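Local coordinates for protein SusD homolog (Bacteroides thetaiotaomicron, PDB 3EHM) that probably binds mucin O-glycans as a SusD-family outer membrane lipoprotein, taking part in their use by this human gut bacterium, at residues Gly273-Trp277 / Tyr442-Tyr446; Tyr279-Tyr283 / Asn415-Lys419; Asp285-Tyr291 / Ser375-Val381; Leu434-Thr439 / Arg458-Tyr463. All blocks are in the same frame, centred on the assembly; numbering follows the deposited sequence.

Interaction 1. Residues Gly273-Trp277 / Tyr442-Tyr446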
loop_
_atom_site.group_PDB
_atom_site.type_symbol
_atom_site.label_atom_id
_atom_site.label_comp_id
_atom_site.label_asym_id
_atom_site.label_seq_id
_atom_site.Cartn_x
_atom_site.Cartn_y
_atom_site.Cartn_z
ATOM N N GLY A 273 -10.847 3.388 -10.031
ATOM C CA GLY A 273 -11.542 2.208 -9.541
ATOM C C GLY A 273 -12.935 2.478 -9.000
ATOM O O GLY A 273 -13.214 3.565 -8.498
ATOM N N ALA A 274 -13.803 1.473 -9.081
ATOM C CA ALA A 274 -15.188 1.601 -8.625
ATOM C C ALA A 274 -15.317 1.812 -7.125
ATOM O O ALA A 274 -16.100 2.646 -6.673
ATOM C CB ALA A 274 -15.986 0.375 -9.043
ATOM N N THR A 275 -14.546 1.063 -6.350
ATOM C CA THR A 275 -14.614 1.188 -4.902
ATOM C C THR A 275 -14.287 2.596 -4.409
ATOM O O THR A 275 -15.080 3.211 -3.698
ATOM C CB THR A 275 -13.667 0.192 -4.213
ATOM O OG1 THR A 275 -13.994 -1.139 -4.632
ATOM C CG2 THR A 275 -13.811 0.293 -2.695
ATOM N N ILE A 276 -13.127 3.121 -4.786
ATOM C CA ILE A 276 -12.773 4.448 -4.320
ATOM C C ILE A 276 -13.753 5.492 -4.863
ATOM O O ILE A 276 -14.077 6.458 -4.180
ATOM C CB ILE A 276 -11.303 4.801 -4.679
ATOM C CG1 ILE A 276 -10.879 6.056 -3.909
ATOM C CG2 ILE A 276 -11.140 4.985 -6.183
ATOM C CD1 ILE A 276 -9.397 6.372 -4.030
ATOM N N TRP A 277 -14.244 5.292 -6.081
ATOM C CA TRP A 277 -15.204 6.236 -6.640
ATOM C C TRP A 277 -16.469 6.236 -5.789
ATOM O O TRP A 277 -17.014 7.288 -5.478
ATOM C CB TRP A 277 -15.589 5.867 -8.072
ATOM C CG TRP A 277 -16.825 6.604 -8.521
ATOM C CD1 TRP A 277 -16.902 7.901 -8.943
ATOM C CD2 TRP A 277 -18.172 6.107 -8.503
ATOM N NE1 TRP A 277 -18.214 8.244 -9.184
ATOM C CE2 TRP A 277 -19.013 7.163 -8.922
ATOM C CE3 TRP A 277 -18.748 4.874 -8.167
ATOM C CZ2 TRP A 277 -20.404 7.022 -9.019
ATOM C CZ3 TRP A 277 -20.133 4.734 -8.261
ATOM C CH2 TRP A 277 -20.944 5.804 -8.684
ATOM N N TYR A 442 -8.018 4.517 4.162
ATOM C CA TYR A 442 -8.012 3.989 2.794
ATOM C C TYR A 442 -8.046 5.161 1.808
ATOM O O TYR A 442 -7.302 5.194 0.826
ATOM C CB TYR A 442 -9.248 3.098 2.590
ATOM C CG TYR A 442 -9.576 2.714 1.150
ATOM C CD1 TYR A 442 -9.079 1.541 0.580
ATOM C CD2 TYR A 442 -10.430 3.503 0.382
ATOM C CE1 TYR A 442 -9.436 1.161 -0.725
ATOM C CE2 TYR A 442 -10.790 3.137 -0.912
ATOM C CZ TYR A 442 -10.296 1.971 -1.458
ATOM O OH TYR A 442 -10.673 1.616 -2.732
ATOM N N LEU A 443 -8.925 6.119 2.075
ATOM C CA LEU A 443 -9.055 7.297 1.223
ATOM C C LEU A 443 -7.789 8.163 1.247
ATOM O O LEU A 443 -7.348 8.664 0.212
ATOM C CB LEU A 443 -10.266 8.124 1.673
ATOM C CG LEU A 443 -11.592 8.029 0.903
ATOM C CD1 LEU A 443 -11.720 6.721 0.160
ATOM C CD2 LEU A 443 -12.739 8.235 1.873
ATOM N N ALA A 444 -7.201 8.329 2.428
ATOM C CA ALA A 444 -5.999 9.147 2.580
ATOM C C ALA A 444 -4.724 8.477 2.069
ATOM O O ALA A 444 -3.766 9.159 1.708
ATOM C CB ALA A 444 -5.820 9.539 4.042
ATOM N N LEU A 445 -4.706 7.149 2.048
ATOM C CA LEU A 445 -3.536 6.405 1.582
ATOM C C LEU A 445 -3.350 6.424 0.071
ATOM O O LEU A 445 -2.250 6.174 -0.423
ATOM C CB LEU A 445 -3.616 4.946 2.045
ATOM C CG LEU A 445 -3.154 4.616 3.466
ATOM C CD1 LEU A 445 -3.532 3.180 3.805
ATOM C CD2 LEU A 445 -1.650 4.810 3.575
ATOM N N TYR A 446 -4.418 6.709 -0.669
ATOM C CA TYR A 446 -4.323 6.724 -2.128
ATOM C C TYR A 446 -3.120 7.563 -2.560
ATOM O O TYR A 446 -2.927 8.673 -2.070
ATOM C CB TYR A 446 -5.617 7.274 -2.750
ATOM C CG TYR A 446 -5.540 7.406 -4.256
ATOM C CD1 TYR A 446 -5.133 8.599 -4.849
ATOM C CD2 TYR A 446 -5.811 6.318 -5.087
ATOM C CE1 TYR A 446 -4.990 8.705 -6.229
ATOM C CE2 TYR A 446 -5.666 6.414 -6.473
ATOM C CZ TYR A 446 -5.251 7.609 -7.032
ATOM O OH TYR A 446 -5.050 7.705 -8.390
#
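Ile276 pushes its side chain into the hollow formed by Tyr442, Leu443 and Tyr446. CG1 stands anti to the backbone N (chi1 -167°) and the chain runs on extended, which brings Ile276 CD1 to the ring of Tyr446, 3.7 Å from CD2. Nearer the backbone, Ile276 CG1 rests 4.2 Å from Leu443 CD1, and Ile276 CB lies 4.1 Å from Tyr442 CE2. A long aliphatic chain suits the place, since CB, CG1 and CD1 each meet a different side chain. The answering bump is Tyr442, whose hydroxyl end enters between Thr275 and Ile276; its OH comes within 3.4 Å of Thr275 CG2, the two side chains crossing at about a right angle. This joins the first turn of helix 274-282, with Gly273 as its N-cap, to the last turn of helix 429-445 in the mainly helical SusD fold. Cutting Tyr442 back to an alanine would probably open a gap beside Ile276 CB and Thr275 CG2 and leave Ile64 O without the hydroxyl that hydrogen-bonds it. Thr275 turns its OG1 to the backbone N of Met465, presenting its methyl to the tyrosine.

Interaction 2. Residues Tyr279-Tyr283 / Asn415-Lys419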
loop_
_atom_site.group_PDB
_atom_site.type_symbol
_atom_site.label_atom_id
_atom_site.label_comp_id
_atom_site.label_asym_id
_atom_site.label_seq_id
_atom_site.Cartn_x
_atom_site.Cartn_y
_atom_site.Cartn_z
ATOM N N TYR A 279 -16.960 5.617 -2.639
ATOM C CA TYR A 279 -16.800 6.355 -1.392
ATOM C C TYR A 279 -16.685 7.857 -1.640
ATOM O O TYR A 279 -17.378 8.648 -1.006
ATOM C CB TYR A 279 -15.564 5.855 -0.631
ATOM C CG TYR A 279 -15.770 4.506 0.031
ATOM C CD1 TYR A 279 -16.555 4.387 1.176
ATOM C CD2 TYR A 279 -15.228 3.344 -0.519
ATOM C CE1 TYR A 279 -16.802 3.147 1.758
ATOM C CE2 TYR A 279 -15.468 2.094 0.056
ATOM C CZ TYR A 279 -16.261 2.003 1.193
ATOM O OH TYR A 279 -16.535 0.767 1.752
ATOM N N LEU A 280 -15.819 8.253 -2.566
ATOM C CA LEU A 280 -15.626 9.671 -2.855
ATOM C C LEU A 280 -16.925 10.345 -3.271
ATOM O O LEU A 280 -17.225 11.452 -2.827
ATOM C CB LEU A 280 -14.565 9.851 -3.946
ATOM C CG LEU A 280 -13.159 9.362 -3.583
ATOM C CD1 LEU A 280 -12.231 9.501 -4.786
ATOM C CD2 LEU A 280 -12.629 10.167 -2.407
ATOM N N ASP A 281 -17.697 9.670 -4.118
ATOM C CA ASP A 281 -18.973 10.211 -4.587
ATOM C C ASP A 281 -20.008 10.288 -3.464
ATOM O O ASP A 281 -20.580 11.344 -3.202
ATOM C CB ASP A 281 -19.534 9.343 -5.715
ATOM C CG ASP A 281 -20.836 9.892 -6.278
ATOM O OD1 ASP A 281 -20.780 10.856 -7.073
ATOM O OD2 ASP A 281 -21.913 9.373 -5.913
ATOM N N GLY A 282 -20.249 9.159 -2.804
ATOM C CA GLY A 282 -21.228 9.123 -1.732
ATOM C C GLY A 282 -20.934 10.044 -0.562
ATOM O O GLY A 282 -21.852 10.578 0.066
ATOM N N TYR A 283 -19.653 10.229 -0.261
ATOM C CA TYR A 283 -19.242 11.081 0.847
ATOM C C TYR A 283 -19.119 12.542 0.422
ATOM O O TYR A 283 -18.766 13.394 1.239
ATOM C CB TYR A 283 -17.883 10.619 1.395
ATOM C CG TYR A 283 -17.872 9.294 2.139
ATOM C CD1 TYR A 283 -16.664 8.733 2.558
ATOM C CD2 TYR A 283 -19.055 8.622 2.463
ATOM C CE1 TYR A 283 -16.626 7.550 3.278
ATOM C CE2 TYR A 283 -19.027 7.421 3.193
ATOM C CZ TYR A 283 -17.804 6.897 3.597
ATOM O OH TYR A 283 -17.736 5.729 4.327
ATOM N N ASN A 415 -22.955 -0.250 5.046
ATOM C CA ASN A 415 -21.745 0.565 5.095
ATOM C C ASN A 415 -21.904 1.756 6.035
ATOM O O ASN A 415 -23.006 2.050 6.502
ATOM C CB ASN A 415 -21.369 1.019 3.679
ATOM C CG ASN A 415 -19.876 0.904 3.405
ATOM O OD1 ASN A 415 -19.456 0.501 2.315
ATOM N ND2 ASN A 415 -19.068 1.262 4.390
ATOM N N THR A 416 -20.800 2.444 6.310
ATOM C CA THR A 416 -20.814 3.571 7.237
ATOM C C THR A 416 -20.550 4.926 6.571
ATOM O O THR A 416 -20.175 4.999 5.399
ATOM C CB THR A 416 -19.763 3.339 8.353
ATOM O OG1 THR A 416 -19.922 4.315 9.387
ATOM C CG2 THR A 416 -18.348 3.439 7.779
ATOM N N SER A 417 -20.743 5.993 7.342
ATOM C CA SER A 417 -20.548 7.364 6.873
ATOM C C SER A 417 -19.278 7.980 7.468
ATOM O O SER A 417 -18.612 7.366 8.300
ATOM C CB SER A 417 -21.742 8.218 7.287
ATOM O OG SER A 417 -21.780 8.338 8.697
ATOM N N PRO A 418 -18.933 9.213 7.051
ATOM C CA PRO A 418 -17.740 9.900 7.554
ATOM C C PRO A 418 -17.884 10.411 8.986
ATOM O O PRO A 418 -16.919 10.415 9.752
ATOM C CB PRO A 418 -17.564 11.065 6.573
ATOM C CG PRO A 418 -18.274 10.606 5.333
ATOM C CD PRO A 418 -19.499 9.945 5.906
ATOM N N LYS A 419 -19.088 10.847 9.347
ATOM C CA LYS A 419 -19.316 11.396 10.683
ATOM C C LYS A 419 -19.078 10.366 11.779
ATOM O O LYS A 419 -19.679 9.295 11.791
ATOM C CB LYS A 419 -20.732 11.971 10.787
ATOM C CG LYS A 419 -20.984 12.738 12.074
ATOM C CD LYS A 419 -22.377 13.350 12.085
ATOM C CE LYS A 419 -22.661 14.039 13.409
ATOM N NZ LYS A 419 -24.062 14.539 13.450
HETATM O O HOH W 1 -15.831 6.931 6.518
#
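The hydroxyl of Tyr283 donates a hydrogen bond to the backbone O of Thr416, 2.8 Å from OH to O. The donor stands above the carbonyl plane, 46° out of it, while the oxygen lies at the edge of the tyrosine ring, near the ring plane. A water adds a weak hydrogen bond to the same Tyr283 OH and another weak one to Ser417 O, so the phenol end is linked to two successive carbonyls of the 415-419 loop. Below the hydroxyl, Pro418 covers one face of the ring in a CH-pi contact: its CG is 3.5 Å from the ring centroid and 15° off the normal. CG of Tyr283 lies anti to the carbonyl carbon (chi1 -70°), which swings the ring out from the helix end toward the loop. Tyrosine fits here by offering a flat face to proline and a hydroxyl to a carbonyl at once. Tyr279, one turn earlier, meets the side chain of Asn415 with ring and amide planes nearly perpendicular, and its hydroxyl bonds Tyr463 O. Behind the loop, Lys436 NZ binds Thr416 OG1, Ser417 O and Lys419 O. Proline over a tyrosine face is a familiar CH-pi motif, and here it fastens an irregular segment, part of the long connection between helices 384-388 and 429-445, to the C-terminal end of helix 274-282.

Interaction 3. Residues Asp285-Tyr291 / Ser375-Val381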
loop_
_atom_site.group_PDB
_atom_site.type_symbol
_atom_site.label_atom_id
_atom_site.label_comp_id
_atom_site.label_asym_id
_atom_site.label_seq_id
_atom_site.Cartn_x
_atom_site.Cartn_y
_atom_site.Cartn_z
ATOM N N ASP A 285 -16.898 13.832 -1.309
ATOM C CA ASP A 285 -15.487 14.072 -1.020
ATOM C C ASP A 285 -14.799 14.964 -2.052
ATOM O O ASP A 285 -14.744 14.624 -3.235
ATOM C CB ASP A 285 -14.761 12.723 -0.971
ATOM C CG ASP A 285 -13.541 12.738 -0.074
ATOM O OD1 ASP A 285 -12.726 13.682 -0.164
ATOM O OD2 ASP A 285 -13.398 11.787 0.716
ATOM N N PRO A 286 -14.255 16.113 -1.614
ATOM C CA PRO A 286 -13.570 17.021 -2.541
ATOM C C PRO A 286 -12.279 16.407 -3.099
ATOM O O PRO A 286 -11.660 16.956 -4.011
ATOM C CB PRO A 286 -13.302 18.248 -1.679
ATOM C CG PRO A 286 -13.086 17.646 -0.319
ATOM C CD PRO A 286 -14.209 16.640 -0.237
ATOM N N ARG A 287 -11.870 15.272 -2.544
ATOM C CA ARG A 287 -10.664 14.609 -3.016
ATOM C C ARG A 287 -10.914 13.888 -4.334
ATOM O O ARG A 287 -9.974 13.494 -5.019
ATOM C CB ARG A 287 -10.135 13.630 -1.957
ATOM C CG ARG A 287 -9.425 14.335 -0.806
ATOM C CD ARG A 287 -9.102 13.397 0.354
ATOM N NE ARG A 287 -10.310 12.848 0.960
ATOM C CZ ARG A 287 -10.324 12.126 2.075
ATOM N NH1 ARG A 287 -9.189 11.864 2.716
ATOM N NH2 ARG A 287 -11.471 11.673 2.553
ATOM N N LEU A 288 -12.183 13.720 -4.695
ATOM C CA LEU A 288 -12.521 13.060 -5.951
ATOM C C LEU A 288 -11.855 13.806 -7.107
ATOM O O LEU A 288 -11.189 13.204 -7.954
ATOM C CB LEU A 288 -14.040 13.045 -6.157
ATOM C CG LEU A 288 -14.552 12.487 -7.489
ATOM C CD1 LEU A 288 -14.014 11.076 -7.715
ATOM C CD2 LEU A 288 -16.069 12.481 -7.481
ATOM N N SER A 289 -12.034 15.123 -7.122
ATOM C CA SER A 289 -11.467 15.976 -8.165
ATOM C C SER A 289 -9.951 16.090 -8.070
ATOM O O SER A 289 -9.272 16.323 -9.070
ATOM C CB SER A 289 -12.083 17.373 -8.088
ATOM O OG SER A 289 -11.581 18.194 -9.126
ATOM N N ALA A 290 -9.418 15.932 -6.865
ATOM C CA ALA A 290 -7.978 16.022 -6.667
ATOM C C ALA A 290 -7.279 14.758 -7.155
ATOM O O ALA A 290 -6.156 14.816 -7.653
ATOM C CB ALA A 290 -7.664 16.249 -5.197
ATOM N N TYR A 291 -7.947 13.618 -7.015
ATOM C CA TYR A 291 -7.361 12.339 -7.419
ATOM C C TYR A 291 -7.596 11.941 -8.871
ATOM O O TYR A 291 -6.715 11.362 -9.507
ATOM C CB TYR A 291 -7.897 11.183 -6.559
ATOM C CG TYR A 291 -7.568 11.204 -5.076
ATOM C CD1 TYR A 291 -6.558 12.014 -4.565
ATOM C CD2 TYR A 291 -8.247 10.363 -4.192
ATOM C CE1 TYR A 291 -6.231 11.985 -3.202
ATOM C CE2 TYR A 291 -7.926 10.324 -2.834
ATOM C CZ TYR A 291 -6.919 11.136 -2.349
ATOM O OH TYR A 291 -6.595 11.096 -1.009
ATOM N N SER A 375 -5.258 15.043 5.737
ATOM C CA SER A 375 -5.358 14.504 4.389
ATOM C C SER A 375 -5.851 15.577 3.427
ATOM O O SER A 375 -5.346 15.692 2.313
ATOM C CB SER A 375 -6.300 13.298 4.345
ATOM O OG SER A 375 -6.460 12.845 3.008
ATOM N N PHE A 376 -6.844 16.353 3.852
ATOM C CA PHE A 376 -7.376 17.420 3.009
ATOM C C PHE A 376 -6.262 18.413 2.704
ATOM O O PHE A 376 -6.153 18.923 1.592
ATOM C CB PHE A 376 -8.532 18.136 3.718
ATOM C CG PHE A 376 -9.880 17.519 3.462
ATOM C CD1 PHE A 376 -10.059 16.145 3.533
ATOM C CD2 PHE A 376 -10.973 18.320 3.152
ATOM C CE1 PHE A 376 -11.308 15.573 3.297
ATOM C CE2 PHE A 376 -12.223 17.759 2.915
ATOM C CZ PHE A 376 -12.390 16.383 2.988
ATOM N N GLN A 377 -5.434 18.689 3.702
ATOM C CA GLN A 377 -4.327 19.611 3.516
ATOM C C GLN A 377 -3.309 19.006 2.558
ATOM O O GLN A 377 -2.782 19.696 1.688
ATOM C CB GLN A 377 -3.671 19.929 4.857
ATOM C CG GLN A 377 -4.534 20.783 5.776
ATOM C CD GLN A 377 -3.855 21.071 7.101
ATOM O OE1 GLN A 377 -2.706 21.506 7.139
ATOM N NE2 GLN A 377 -4.565 20.837 8.196
ATOM N N GLU A 378 -3.042 17.713 2.710
ATOM C CA GLU A 378 -2.090 17.035 1.835
ATOM C C GLU A 378 -2.550 17.139 0.381
ATOM O O GLU A 378 -1.738 17.332 -0.524
ATOM C CB GLU A 378 -1.958 15.554 2.230
ATOM C CG GLU A 378 -1.455 15.339 3.646
ATOM C CD GLU A 378 -1.390 13.875 4.064
ATOM O OE1 GLU A 378 -2.220 13.061 3.606
ATOM O OE2 GLU A 378 -0.516 13.542 4.880
ATOM N N GLN A 379 -3.858 17.029 0.165
ATOM C CA GLN A 379 -4.424 17.075 -1.178
ATOM C C GLN A 379 -4.809 18.474 -1.654
ATOM O O GLN A 379 -5.321 18.641 -2.760
ATOM C CB GLN A 379 -5.642 16.147 -1.251
ATOM C CG GLN A 379 -5.357 14.736 -0.741
ATOM C CD GLN A 379 -4.216 14.065 -1.485
ATOM O OE1 GLN A 379 -3.586 13.135 -0.977
ATOM N NE2 GLN A 379 -3.952 14.527 -2.700
ATOM N N GLY A 380 -4.569 19.476 -0.815
ATOM C CA GLY A 380 -4.888 20.842 -1.186
ATOM C C GLY A 380 -6.364 21.139 -1.375
ATOM O O GLY A 380 -6.722 22.021 -2.154
ATOM N N VAL A 381 -7.231 20.409 -0.677
ATOM C CA VAL A 381 -8.665 20.647 -0.795
ATOM C C VAL A 381 -9.209 21.249 0.491
ATOM O O VAL A 381 -8.576 21.167 1.542
ATOM C CB VAL A 381 -9.437 19.351 -1.099
ATOM C CG1 VAL A 381 -9.096 18.873 -2.501
ATOM C CG2 VAL A 381 -9.097 18.290 -0.065
#
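Arg287 reaches across to Ser375, its NH1 donating to OG at 2.9 Å with a bent N-H...O angle of 141°. The serine oxygen lies near the guanidinium plane, while Phe376 CE1 sits over one face of that group, the ring tilted 52° to it. Pro286 meets the same ring from another direction, its CG 3.3 Å from Phe376 CE2. Val381 fills the space beside them: its CG2 lies 4.0 Å from Arg287 CG, and its CG1 is equally far from Ala290 CB. The amide of Gln379 stands almost perpendicular at the edge of the Tyr291 ring, its CD 3.4 Å from CE1. Asp285 positions the arginine side-on: OD1 takes the NE hydrogen bond and OD2 forms a 2.7 Å salt bridge with NH2. A bend at chi3 (-63°) brings the guanidinium beside both Asp285 and Ser375. Asp285 OD1 also accepts from Arg287 N, a capping bond in the turn leading into the helix. A leucine in place of Arg287 would probably leave the buried Asp285 carboxylate without its countercharge and Ser375 OG without its donor. Gly380 takes the positive phi of a Schellman motif, which favours glycine, and Val381 after it points toward Pro286. Helix 287-291 so meets the end of helix 364-378; helix 429-445 borders both, accepting from Tyr291 OH at Leu443 O and packing Ala444 on Ser375, while Tyr387 of helix 384-388 meets Phe376.

Interaction 4. Residues Leu434-Thr439 / Arg458-Tyr463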
loop_
_atom_site.group_PDB
_atom_site.type_symbol
_atom_site.label_atom_id
_atom_site.label_comp_id
_atom_site.label_asym_id
_atom_site.label_seq_id
_atom_site.Cartn_x
_atom_site.Cartn_y
_atom_site.Cartn_z
ATOM N N LEU A 434 -13.951 1.442 14.079
ATOM C CA LEU A 434 -12.742 0.978 13.401
ATOM C C LEU A 434 -12.983 1.065 11.895
ATOM O O LEU A 434 -12.109 1.476 11.133
ATOM C CB LEU A 434 -12.419 -0.471 13.773
ATOM C CG LEU A 434 -11.246 -1.095 12.995
ATOM C CD1 LEU A 434 -9.955 -0.353 13.325
ATOM C CD2 LEU A 434 -11.108 -2.568 13.342
ATOM N N GLN A 435 -14.180 0.680 11.466
ATOM C CA GLN A 435 -14.513 0.725 10.048
ATOM C C GLN A 435 -14.349 2.143 9.496
ATOM O O GLN A 435 -13.827 2.327 8.390
ATOM C CB GLN A 435 -15.943 0.231 9.820
ATOM C CG GLN A 435 -16.370 0.231 8.359
ATOM C CD GLN A 435 -17.786 -0.262 8.174
ATOM O OE1 GLN A 435 -18.656 0.012 8.996
ATOM N NE2 GLN A 435 -18.032 -0.978 7.082
ATOM N N LYS A 436 -14.795 3.137 10.261
ATOM C CA LYS A 436 -14.672 4.535 9.846
ATOM C C LYS A 436 -13.190 4.904 9.738
ATOM O O LYS A 436 -12.766 5.523 8.761
ATOM C CB LYS A 436 -15.356 5.471 10.856
ATOM C CG LYS A 436 -16.886 5.374 10.901
ATOM C CD LYS A 436 -17.459 6.300 11.974
ATOM C CE LYS A 436 -18.982 6.187 12.084
ATOM N NZ LYS A 436 -19.688 6.666 10.856
ATOM N N ILE A 437 -12.410 4.518 10.744
ATOM C CA ILE A 437 -10.974 4.800 10.765
ATOM C C ILE A 437 -10.258 4.209 9.549
ATOM O O ILE A 437 -9.515 4.904 8.861
ATOM C CB ILE A 437 -10.310 4.231 12.043
ATOM C CG1 ILE A 437 -10.814 4.986 13.274
ATOM C CG2 ILE A 437 -8.781 4.338 11.939
ATOM C CD1 ILE A 437 -10.394 4.352 14.591
ATOM N N ILE A 438 -10.483 2.924 9.291
ATOM C CA ILE A 438 -9.846 2.247 8.168
ATOM C C ILE A 438 -10.338 2.754 6.815
ATOM O O ILE A 438 -9.563 2.849 5.859
ATOM C CB ILE A 438 -10.071 0.719 8.243
ATOM C CG1 ILE A 438 -9.541 0.183 9.575
ATOM C CG2 ILE A 438 -9.363 0.025 7.081
ATOM C CD1 ILE A 438 -8.068 0.489 9.833
ATOM N N THR A 439 -11.627 3.074 6.730
ATOM C CA THR A 439 -12.198 3.574 5.485
ATOM C C THR A 439 -11.594 4.937 5.141
ATOM O O THR A 439 -11.246 5.199 3.992
ATOM C CB THR A 439 -13.730 3.693 5.591
ATOM O OG1 THR A 439 -14.295 2.387 5.781
ATOM C CG2 THR A 439 -14.314 4.310 4.329
ATOM N N ARG A 458 -6.285 -7.360 6.637
ATOM C CA ARG A 458 -6.145 -7.472 8.086
ATOM C C ARG A 458 -7.447 -7.207 8.837
ATOM O O ARG A 458 -7.809 -7.962 9.743
ATOM C CB ARG A 458 -5.075 -6.499 8.603
ATOM C CG ARG A 458 -4.964 -6.450 10.133
ATOM C CD ARG A 458 -3.896 -5.459 10.601
ATOM N NE ARG A 458 -4.278 -4.053 10.432
ATOM C CZ ARG A 458 -4.958 -3.345 11.327
ATOM N NH1 ARG A 458 -5.339 -3.904 12.471
ATOM N NH2 ARG A 458 -5.251 -2.070 11.085
ATOM N N THR A 459 -8.154 -6.150 8.439
ATOM C CA THR A 459 -9.385 -5.733 9.111
ATOM C C THR A 459 -10.717 -6.060 8.448
ATOM O O THR A 459 -11.733 -6.207 9.132
ATOM C CB THR A 459 -9.381 -4.214 9.332
ATOM O OG1 THR A 459 -9.570 -3.553 8.073
ATOM C CG2 THR A 459 -8.053 -3.768 9.931
ATOM N N GLY A 460 -10.725 -6.147 7.124
ATOM C CA GLY A 460 -11.964 -6.415 6.416
ATOM C C GLY A 460 -12.569 -5.101 5.952
ATOM O O GLY A 460 -13.648 -5.075 5.359
ATOM N N PHE A 461 -11.863 -4.003 6.216
ATOM C CA PHE A 461 -12.332 -2.679 5.823
ATOM C C PHE A 461 -11.372 -1.967 4.866
ATOM O O PHE A 461 -10.162 -2.193 4.886
ATOM C CB PHE A 461 -12.530 -1.792 7.056
ATOM C CG PHE A 461 -13.426 -2.388 8.104
ATOM C CD1 PHE A 461 -14.674 -2.912 7.770
ATOM C CD2 PHE A 461 -13.038 -2.383 9.441
ATOM C CE1 PHE A 461 -15.524 -3.420 8.756
ATOM C CE2 PHE A 461 -13.879 -2.885 10.433
ATOM C CZ PHE A 461 -15.127 -3.405 10.087
ATOM N N PRO A 462 -11.912 -1.108 3.992
ATOM C CA PRO A 462 -13.342 -0.810 3.884
ATOM C C PRO A 462 -14.012 -1.888 3.038
ATOM O O PRO A 462 -13.328 -2.713 2.435
ATOM C CB PRO A 462 -13.349 0.546 3.190
ATOM C CG PRO A 462 -12.192 0.411 2.240
ATOM C CD PRO A 462 -11.123 -0.231 3.107
ATOM N N TYR A 463 -15.342 -1.904 3.003
ATOM C CA TYR A 463 -16.033 -2.884 2.179
ATOM C C TYR A 463 -15.697 -2.517 0.738
ATOM O O TYR A 463 -15.608 -1.338 0.399
ATOM C CB TYR A 463 -17.546 -2.831 2.415
ATOM C CG TYR A 463 -17.969 -3.307 3.792
ATOM C CD1 TYR A 463 -17.196 -4.232 4.503
ATOM C CD2 TYR A 463 -19.159 -2.861 4.370
ATOM C CE1 TYR A 463 -17.601 -4.700 5.756
ATOM C CE2 TYR A 463 -19.574 -3.325 5.620
ATOM C CZ TYR A 463 -18.789 -4.242 6.304
ATOM O OH TYR A 463 -19.194 -4.698 7.532
HETATM O O HOH W 2 -16.286 0.510 4.890
#
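Phe461 lies flat beneath Gln435, with Gln435 CB 3.6 Å from the ring centroid and only 6° off its normal, a CH-pi contact over the centre of the face. Leu434 CD2 comes to the edge of the same ring, 4.0 Å from CE2. Ile438 completes this tight side: its CG2, anti to the backbone N (chi1 -57° places CG1 opposite the carbonyl carbon), nestles 3.2 Å from Phe461 O and also touches Phe461 CB. Gly460, at positive phi, ends helix 449-459, and Thr459 OG1, itself hydrogen-bonded to Glu455 O, accepts from Phe461 N in an ST turn where the chain leaves the helix. After a cis peptide bond, Pro462 sets its CB 3.3 Å from Thr439 OG1. The other side is more polar, loosened only by a water between the segments. The extended Gln435 chain carries its NE2 closely over one face of the Tyr463 ring, 3.2 Å from CE2, with amide and ring planes 73° apart. The water gives a hydrogen bond to Thr439 OG1 and accepts one from Tyr463 N, with a weak one from Gln435 NE2. Thr439 OG1 donates to Gln435 O at 2.7 Å, sharing that oxygen with Thr439 N from the opposite face. Direct cohesion is therefore mainly apolar and aromatic, while one water supplies the polar bridge, and threonine suits its place because its hydroxyl serves both helix and water.

How the interactions relate
From the N terminus, 273-277 opens the widest loop, which interaction 1 closes at 442-446. Interaction 2 lies inside it, linking 279-283 with 415-419, and interaction 3, between 285-291 and 375-381, is nested inside both. Interaction 4 follows 2 and 3 in series but crosses interaction 1, because 442-446 falls between 434-439 and 458-463. Helix 429-445 serves interactions 1 and 4, and helix 274-282 serves 1 and 2. Leu443 packs on Tyr283 between interactions 1 and 2, Tyr442 on Pro462 between 1 and 4. Interactions 3 and 4 do not touch. Together they tie helices 274-282 and 287-291 to the 415-419 loop, to helix 364-378 and to helix 429-445, which in turn holds the end of 449-459.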